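Local coordinates for DinB-like domain-containing protein (PDB 3CEX) that is of unknown function but belongs to the DinB superfamily of helical-bundle proteins and assembles as a pair of identical chains, at residues A33-P37 / A96-V101; Q58-L62 / R144-L148. All blocks are in the same frame, centred on the assembly; numbering follows the deposited sequence.

From the N terminus, the chain runs through helix 8-25 and the short helix 30-33 into the loop that supplies residues 33-37 to contact 1. Helix 44-62 follows, and its last turn, 58-62, is the first half of contact 2. After helices 68-71, 74-78 and 93-96, residues 96-101 come back to close contact 1, just ahead of helix 104-124. A two-stranded hairpin then leads into helix 144-170, whose first turn closes contact 2. The two closures therefore cross rather than nest. Contact 1 joins loops at one end of the bundle; contact 2 joins two long helices at the other, its centre 27 Å away.

Contact 1: A33-P37 / A96-V101; sequences ANTMP and AAKVVV
N34 turns both polar atoms of its side-chain amide to the backbone of V101 and is held there by two hydrogen bonds. ND2 donates to V101 O at 3.0 Å, an almost straight bond (179°) that lies in the amide plane and meets a lone pair of the carbonyl. In return V101 N donates to N34 OD1 at 3.1 Å, although from a position tilted out of that carbonyl's plane. OD1 also bonds the T45 hydroxyl, at the start of helix 44-62. V100 crosses the amide at about a right angle, its CB 3.6 Å from N34 OD1. This is the tight half.

The other half is looser. M36, a selenomethionine, bends at chi3 (-85°) and rests its SE beside the A96-V99 turn, 3.8 Å from A97 N and 4.1 Å from A97 CB. Between the halves a water lies 2.6 Å from N34 O and a longer 3.3 Å from A97 O. With OD1 and ND2 both engaged by V101, the rotation of the N34 amide is fixed; it pairs with V101 much as a neighbouring backbone would, joining the loop after helix 30-33 to the one entering helix 104-124.

Contact 2: Q58-L62 / R144-L148; sequences QISAL and RQVRL
L62 points at the facing helix and touches L148, R147 and R144, each with a different part. Its CD1 approaches L148 CD2 at 3.9 Å and the CG methylene of R147 at 4.0 Å, while CD2 looks to R144. L148 CD2 is shared: I59 CD1 reaches it at 3.8 Å, the two side chains crossing at about a right angle, so three methyl groups meet on the buried side. Y121 of helix 104-124 packs against both I59 and L62 there.

R144 and L62 lie alongside each other, pointing opposite ways. The R144 CG is anti to the backbone N, and a bend at chi3 brings the guanidinium round to the C-terminal end of 58-62, with L62 O near its plane but 3.7 Å from NH1, too far to be counted as a bond. The group is held instead by the Y121 hydroxyl, the Q129 carbonyl and a salt bridge to D132.

On the more exposed flank, Q58 and R147 cross at about a right angle, with amide and guanidinium planes 42° apart. Here it is the arginine's CD that touches the amide, 3.4 Å from Q58 OE1. The polar ends are joined through a water, which donates to both Q58 O and Q58 OE1 and accepts from R147 NH1 at 3.3 Å, lying at the edge of the guanidinium in its plane. Bends at chi2 and chi3 turn R147 back to that water.

The two short helical segments run nearly antiparallel, at 162°, with their axes 11.1 Å apart. Leucines and isoleucine inside, Q58 and R147 along one flank, R144 at the helix end: this is an antiparallel helix pair, consistent with the up-down-down-up four-helix bundle of the DinB superfamily.

Contact 1: A33-P37 / A96-V101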
loop_
_atom_site.group_PDB
_atom_site.type_symbol
_atom_site.label_atom_id
_atom_site.label_comp_id
_atom_site.label_asym_id
_atom_site.label_seq_id
_atom_site.Cartn_x
_atom_site.Cartn_y
_atom_site.Cartn_z
ATOM N N ALA A 33 2.156 2.070 -20.632
ATOM C CA ALA A 33 1.556 2.694 -19.446
ATOM C C ALA A 33 0.056 2.882 -19.616
ATOM O O ALA A 33 -0.693 2.785 -18.646
ATOM C CB ALA A 33 2.206 4.053 -19.172
ATOM N N ASN A 34 -0.367 3.206 -20.837
ATOM C CA ASN A 34 -1.791 3.386 -21.162
ATOM C C ASN A 34 -2.586 2.080 -21.304
ATOM O O ASN A 34 -3.788 2.114 -21.528
ATOM C CB ASN A 34 -1.913 4.151 -22.494
ATOM C CG ASN A 34 -1.568 5.614 -22.367
ATOM O OD1 ASN A 34 -1.662 6.188 -21.291
ATOM N ND2 ASN A 34 -1.212 6.232 -23.478
ATOM N N THR A 35 -1.915 0.934 -21.235
ATOM C CA THR A 35 -2.541 -0.330 -21.547
ATOM C C THR A 35 -3.230 -0.924 -20.339
ATOM O O THR A 35 -2.590 -1.163 -19.291
ATOM C CB THR A 35 -1.526 -1.328 -22.088
ATOM O OG1 THR A 35 -1.011 -0.812 -23.320
ATOM C CG2 THR A 35 -2.177 -2.722 -22.342
HETATM N N MSE A 36 -4.530 -1.199 -20.481
HETATM C CA MSE A 36 -5.224 -1.883 -19.384
HETATM C C MSE A 36 -5.372 -3.352 -19.736
HETATM O O MSE A 36 -5.981 -3.686 -20.756
HETATM C CB MSE A 36 -6.496 -1.137 -18.927
HETATM C CG MSE A 36 -7.745 -1.303 -19.652
HETATM SE SE MSE A 36 -9.152 -0.342 -18.619
HETATM C CE MSE A 36 -9.675 -1.677 -17.309
ATOM N N PRO A 37 -4.694 -4.236 -18.972
ATOM C CA PRO A 37 -4.649 -5.645 -19.364
ATOM C C PRO A 37 -5.950 -6.469 -19.215
ATOM O O PRO A 37 -6.020 -7.575 -19.749
ATOM C CB PRO A 37 -3.498 -6.232 -18.510
ATOM C CG PRO A 37 -3.266 -5.307 -17.417
ATOM C CD PRO A 37 -3.882 -3.971 -17.772
ATOM N N ALA A 96 -12.599 3.953 -17.653
ATOM C CA ALA A 96 -11.210 3.812 -17.200
ATOM C C ALA A 96 -10.224 3.722 -18.374
ATOM O O ALA A 96 -9.131 4.238 -18.286
ATOM C CB ALA A 96 -11.054 2.585 -16.243
ATOM N N ALA A 97 -10.606 3.047 -19.460
ATOM C CA ALA A 97 -9.768 2.959 -20.660
ATOM C C ALA A 97 -9.528 4.313 -21.323
ATOM O O ALA A 97 -8.642 4.433 -22.146
ATOM C CB ALA A 97 -10.398 2.004 -21.678
ATOM N N LYS A 98 -10.333 5.317 -20.984
ATOM C CA LYS A 98 -10.182 6.644 -21.532
ATOM C C LYS A 98 -9.172 7.480 -20.754
ATOM O O LYS A 98 -8.853 8.600 -21.167
ATOM C CB LYS A 98 -11.531 7.373 -21.560
ATOM C CG LYS A 98 -12.498 6.784 -22.575
ATOM C CD LYS A 98 -13.700 7.693 -22.759
ATOM C CE LYS A 98 -15.004 6.936 -23.032
ATOM N NZ LYS A 98 -15.523 7.192 -24.373
ATOM N N VAL A 99 -8.683 6.967 -19.625
ATOM C CA VAL A 99 -7.642 7.685 -18.914
ATOM C C VAL A 99 -6.312 7.248 -19.529
ATOM O O VAL A 99 -5.751 6.213 -19.181
ATOM C CB VAL A 99 -7.689 7.469 -17.408
ATOM C CG1 VAL A 99 -6.535 8.247 -16.745
ATOM C CG2 VAL A 99 -9.078 7.908 -16.830
ATOM N N VAL A 100 -5.866 8.027 -20.513
ATOM C CA VAL A 100 -4.633 7.786 -21.239
ATOM C C VAL A 100 -3.927 9.130 -21.399
ATOM O O VAL A 100 -4.578 10.174 -21.380
ATOM C CB VAL A 100 -4.886 7.124 -22.635
ATOM C CG1 VAL A 100 -5.482 5.739 -22.452
ATOM C CG2 VAL A 100 -5.793 8.005 -23.543
ATOM N N VAL A 101 -2.600 9.098 -21.531
ATOM C CA VAL A 101 -1.809 10.321 -21.686
ATOM C C VAL A 101 -0.933 10.256 -22.936
ATOM O O VAL A 101 -0.560 9.165 -23.412
ATOM C CB VAL A 101 -0.895 10.592 -20.457
ATOM C CG1 VAL A 101 -1.715 10.978 -19.220
ATOM C CG2 VAL A 101 0.004 9.383 -20.174
HETATM O O HOH W 1 -6.432 2.115 -21.570
#

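Contact 2: Q58-L62 / R144-L148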
loop_
_atom_site.group_PDB
_atom_site.type_symbol
_atom_site.label_atom_id
_atom_site.label_comp_id
_atom_site.label_asym_id
_atom_site.label_seq_id
_atom_site.Cartn_x
_atom_site.Cartn_y
_atom_site.Cartn_z
ATOM N N GLN A 58 -8.955 15.003 -2.064
ATOM C CA GLN A 58 -9.212 14.837 -0.630
ATOM C C GLN A 58 -8.521 15.886 0.239
ATOM O O GLN A 58 -9.126 16.400 1.196
ATOM C CB GLN A 58 -8.792 13.461 -0.150
ATOM C CG GLN A 58 -9.594 12.298 -0.745
ATOM C CD GLN A 58 -11.037 12.225 -0.304
ATOM O OE1 GLN A 58 -11.601 13.165 0.284
ATOM N NE2 GLN A 58 -11.661 11.103 -0.618
ATOM N N ILE A 59 -7.254 16.163 -0.068
ATOM C CA ILE A 59 -6.498 17.156 0.673
ATOM C C ILE A 59 -7.031 18.530 0.352
ATOM O O ILE A 59 -7.147 19.349 1.243
ATOM C CB ILE A 59 -4.958 17.114 0.388
ATOM C CG1 ILE A 59 -4.354 15.790 0.845
ATOM C CG2 ILE A 59 -4.254 18.313 1.074
ATOM C CD1 ILE A 59 -4.322 15.602 2.347
ATOM N N SER A 60 -7.391 18.791 -0.896
ATOM C CA SER A 60 -7.947 20.119 -1.231
ATOM C C SER A 60 -9.285 20.362 -0.515
ATOM O O SER A 60 -9.533 21.468 -0.064
ATOM C CB SER A 60 -8.091 20.309 -2.740
ATOM O OG SER A 60 -6.809 20.329 -3.345
ATOM N N ALA A 61 -10.121 19.329 -0.411
ATOM C CA ALA A 61 -11.371 19.377 0.365
ATOM C C ALA A 61 -11.150 19.629 1.882
ATOM O O ALA A 61 -11.839 20.438 2.473
ATOM C CB ALA A 61 -12.188 18.096 0.140
ATOM N N LEU A 62 -10.186 18.959 2.506
ATOM C CA LEU A 62 -9.801 19.272 3.897
ATOM C C LEU A 62 -9.248 20.693 4.063
ATOM O O LEU A 62 -9.343 21.284 5.134
ATOM C CB LEU A 62 -8.736 18.298 4.401
ATOM C CG LEU A 62 -9.173 16.849 4.579
ATOM C CD1 LEU A 62 -7.968 16.020 4.931
ATOM C CD2 LEU A 62 -10.286 16.706 5.646
ATOM N N ARG A 144 -10.926 13.942 10.512
ATOM C CA ARG A 144 -9.803 14.337 9.684
ATOM C C ARG A 144 -8.783 13.178 9.599
ATOM O O ARG A 144 -8.239 12.884 8.532
ATOM C CB ARG A 144 -9.159 15.579 10.271
ATOM C CG ARG A 144 -8.246 16.344 9.365
ATOM C CD ARG A 144 -7.886 17.687 10.006
ATOM N NE ARG A 144 -9.069 18.437 10.415
ATOM C CZ ARG A 144 -9.779 19.228 9.623
ATOM N NH1 ARG A 144 -9.443 19.426 8.360
ATOM N NH2 ARG A 144 -10.828 19.844 10.104
ATOM N N GLN A 145 -8.557 12.544 10.744
ATOM C CA GLN A 145 -7.563 11.507 10.890
ATOM C C GLN A 145 -7.871 10.311 10.004
ATOM O O GLN A 145 -6.988 9.824 9.294
ATOM C CB GLN A 145 -7.504 11.068 12.348
ATOM C CG GLN A 145 -6.461 10.008 12.606
ATOM C CD GLN A 145 -6.061 9.968 14.064
ATOM O OE1 GLN A 145 -5.812 11.018 14.662
ATOM N NE2 GLN A 145 -5.969 8.764 14.636
ATOM N N VAL A 146 -9.137 9.884 10.016
ATOM C CA VAL A 146 -9.602 8.758 9.198
ATOM C C VAL A 146 -9.386 9.059 7.705
ATOM O O VAL A 146 -8.906 8.222 6.934
ATOM C CB VAL A 146 -11.077 8.423 9.532
ATOM C CG1 VAL A 146 -11.701 7.524 8.465
ATOM C CG2 VAL A 146 -11.164 7.736 10.913
ATOM N N ARG A 147 -9.664 10.298 7.310
ATOM C CA ARG A 147 -9.553 10.681 5.913
ATOM C C ARG A 147 -8.085 10.700 5.475
ATOM O O ARG A 147 -7.762 10.233 4.379
ATOM C CB ARG A 147 -10.233 12.021 5.740
ATOM C CG ARG A 147 -10.132 12.681 4.448
ATOM C CD ARG A 147 -10.895 11.970 3.351
ATOM N NE ARG A 147 -12.146 11.298 3.710
ATOM C CZ ARG A 147 -13.369 11.818 3.621
ATOM N NH1 ARG A 147 -13.571 13.073 3.278
ATOM N NH2 ARG A 147 -14.411 11.061 3.908
ATOM N N LEU A 148 -7.212 11.223 6.332
ATOM C CA LEU A 148 -5.774 11.219 6.095
ATOM C C LEU A 148 -5.190 9.814 5.988
ATOM O O LEU A 148 -4.369 9.566 5.128
ATOM C CB LEU A 148 -5.035 11.994 7.193
ATOM C CG LEU A 148 -5.257 13.526 7.148
ATOM C CD1 LEU A 148 -4.675 14.249 8.378
ATOM C CD2 LEU A 148 -4.689 14.106 5.823
HETATM O O HOH W 2 -11.140 14.988 2.195
#